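Local coordinates for pheromone cOB1/lipoprotein, YaeC family (Enterococcus faecalis, PDB 4EF1) that probably captures methionine outside the cell as a membrane-tethered lipoprotein of the NlpA family, and is made as the precursor of pheromone cOB1, at residues L43-L48 / Y57-P62. Sequence-based numbering, arbitrary orientation.
With MSE (selenomethionine), chain C.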
# COMPACT_ATOMS: atom_id res chain seq x y z
N LEU A 43 -4.21 -1.40 -13.49
CA LEU A 43 -5.05 -0.48 -14.26
C LEU A 43 -4.91 1.02 -13.94
O LEU A 43 -4.96 1.82 -14.87
CB LEU A 43 -6.53 -0.91 -14.27
CG LEU A 43 -6.87 -2.19 -15.09
CD1 LEU A 43 -8.38 -2.45 -15.00
CD2 LEU A 43 -6.47 -2.13 -16.57
N PRO A 44 -4.72 1.39 -12.67
CA PRO A 44 -4.48 2.82 -12.35
C PRO A 44 -3.24 3.42 -13.02
O PRO A 44 -3.25 4.62 -13.37
CB PRO A 44 -4.35 2.86 -10.84
CG PRO A 44 -4.79 1.54 -10.34
CD PRO A 44 -4.73 0.55 -11.44
N ASN A 45 -2.18 2.63 -13.15
CA ASN A 45 -1.03 3.06 -13.93
C ASN A 45 -1.29 3.06 -15.43
O ASN A 45 -0.90 4.03 -16.09
CB ASN A 45 0.23 2.26 -13.58
CG ASN A 45 0.89 2.73 -12.27
OD1 ASN A 45 0.80 3.89 -11.89
ND2 ASN A 45 1.62 1.83 -11.62
N LYS A 46 -1.96 2.03 -15.97
CA LYS A 46 -2.35 2.03 -17.39
C LYS A 46 -3.20 3.27 -17.68
O LYS A 46 -2.96 3.98 -18.65
CB LYS A 46 -3.12 0.76 -17.80
CG LYS A 46 -2.27 -0.52 -17.84
CD LYS A 46 -2.97 -1.71 -18.51
CE LYS A 46 -2.03 -2.91 -18.64
NZ LYS A 46 -0.83 -2.63 -19.48
N ALA A 47 -4.18 3.52 -16.83
CA ALA A 47 -5.08 4.68 -16.98
C ALA A 47 -4.37 6.06 -16.97
O ALA A 47 -4.75 6.97 -17.69
CB ALA A 47 -6.18 4.62 -15.91
N LEU A 48 -3.35 6.21 -16.11
CA LEU A 48 -2.56 7.43 -16.04
C LEU A 48 -1.76 7.62 -17.32
O LEU A 48 -1.74 8.71 -17.89
CB LEU A 48 -1.66 7.44 -14.80
CG LEU A 48 -0.70 8.62 -14.61
CD1 LEU A 48 -1.54 9.90 -14.49
CD2 LEU A 48 0.16 8.40 -13.37
N TYR A 57 -3.53 7.69 -7.10
CA TYR A 57 -3.32 7.65 -5.67
C TYR A 57 -3.65 6.22 -5.19
O TYR A 57 -4.79 5.90 -4.84
CB TYR A 57 -4.27 8.67 -5.02
CG TYR A 57 -4.18 8.77 -3.50
CD1 TYR A 57 -2.98 8.54 -2.78
CD2 TYR A 57 -5.31 9.14 -2.76
CE1 TYR A 57 -2.93 8.68 -1.38
CE2 TYR A 57 -5.26 9.27 -1.38
CZ TYR A 57 -4.10 9.04 -0.68
OH TYR A 57 -4.15 9.22 0.68
N PHE A 58 -2.62 5.37 -5.16
CA PHE A 58 -2.78 3.96 -4.78
C PHE A 58 -1.47 3.24 -4.42
O PHE A 58 -1.52 2.21 -3.76
CB PHE A 58 -3.50 3.17 -5.92
CG PHE A 58 -2.58 2.68 -6.98
CD1 PHE A 58 -2.09 3.54 -7.95
CD2 PHE A 58 -2.20 1.35 -7.02
CE1 PHE A 58 -1.24 3.08 -8.92
CE2 PHE A 58 -1.33 0.89 -7.99
CZ PHE A 58 -0.85 1.75 -8.94
N GLN A 59 -0.32 3.72 -4.89
CA GLN A 59 0.96 2.98 -4.78
C GLN A 59 2.01 3.68 -3.94
O GLN A 59 2.01 4.91 -3.85
CB GLN A 59 1.55 2.76 -6.17
CG GLN A 59 2.03 4.00 -6.91
CD GLN A 59 2.23 3.82 -8.41
OE1 GLN A 59 2.78 2.81 -8.87
NE2 GLN A 59 1.78 4.82 -9.20
N HIS A 60 2.94 2.87 -3.41
CA HIS A 60 4.13 3.35 -2.73
C HIS A 60 5.30 3.40 -3.70
O HIS A 60 5.19 2.89 -4.80
CB HIS A 60 4.44 2.52 -1.46
CG HIS A 60 4.49 1.01 -1.65
ND1 HIS A 60 5.39 0.41 -2.48
CD2 HIS A 60 3.84 -0.01 -0.97
CE1 HIS A 60 5.25 -0.94 -2.40
NE2 HIS A 60 4.31 -1.21 -1.48
N VAL A 61 6.39 4.06 -3.32
CA VAL A 61 7.55 4.31 -4.20
C VAL A 61 8.25 3.05 -4.72
O VAL A 61 8.56 2.97 -5.89
CB VAL A 61 8.58 5.32 -3.59
CG1 VAL A 61 9.84 5.44 -4.46
CG2 VAL A 61 7.93 6.71 -3.43
N PRO A 62 8.49 2.05 -3.85
CA PRO A 62 9.10 0.84 -4.42
C PRO A 62 8.24 0.16 -5.52
O PRO A 62 8.77 -0.29 -6.54
CB PRO A 62 9.31 -0.04 -3.18
CG PRO A 62 9.43 0.91 -2.04
CD PRO A 62 8.47 2.03 -2.37
N MSE C . -2.05 0.69 -0.41
CA MSE C . -0.95 -0.34 -0.61
C MSE C . 0.04 -0.40 0.55
O MSE C . 0.46 0.66 1.05
OXT MSE C . 0.49 -1.50 0.96
CB MSE C . -0.22 -0.14 -1.94
CG MSE C . 0.79 -1.24 -2.30
SE MSE C . 1.84 -0.72 -3.83
CE MSE C . 0.43 -0.78 -5.25
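In one lobe of a periplasmic-binding-protein fold, where strand 55-60 leads into helix 61-71, Phe58 and Gln59 line the selenomethionine pocket and meet Pro44 and Asn45 of the adjoining helix 43-50. The contact is a worked example of second-shell residues engaging first-shell ones. The side-chain amides of Asn45 and Gln59 come from opposite directions and exchange two reciprocal N-H...O bonds. Gln59 NE2 donates to Asn45 OD1 at 3.0 Å, reaching a lone pair in the carbonyl plane through a bent N-H...O angle of 138°. The return bond, Asn45 ND2 to Gln59 OE1, measures 3.1 Å and is much straighter at 167°, although its donor stands off the carbonyl plane. The two amide planes are twisted 36° apart, so the pair is not flat. Gln59 can span the gap because its chain runs extended beyond CG.

Beside this pair the Phe58 ring is sandwiched: Pro44 CG sits over the centre of one face, 3.9 Å from the ring centroid in a CH-pi contact, while Gln59 CB covers the opposite face. The Asn45 amide closes on the ring's edge, with ND2 3.6 Å from Phe58 CZ. On the ligand side, the selenomethionine methyl CE lies 3.8 Å from Gln59 CB and approaches Phe58 obliquely, and its selenium rests over the face of His60, 3.4 Å from NE2.

Asn56 ND2 also donates to Asn45 OD1, giving that buried oxygen two donors. This third bond selects OD1 as the atom facing Gln59 NE2, and the reciprocal pair then orients the Gln59 amide.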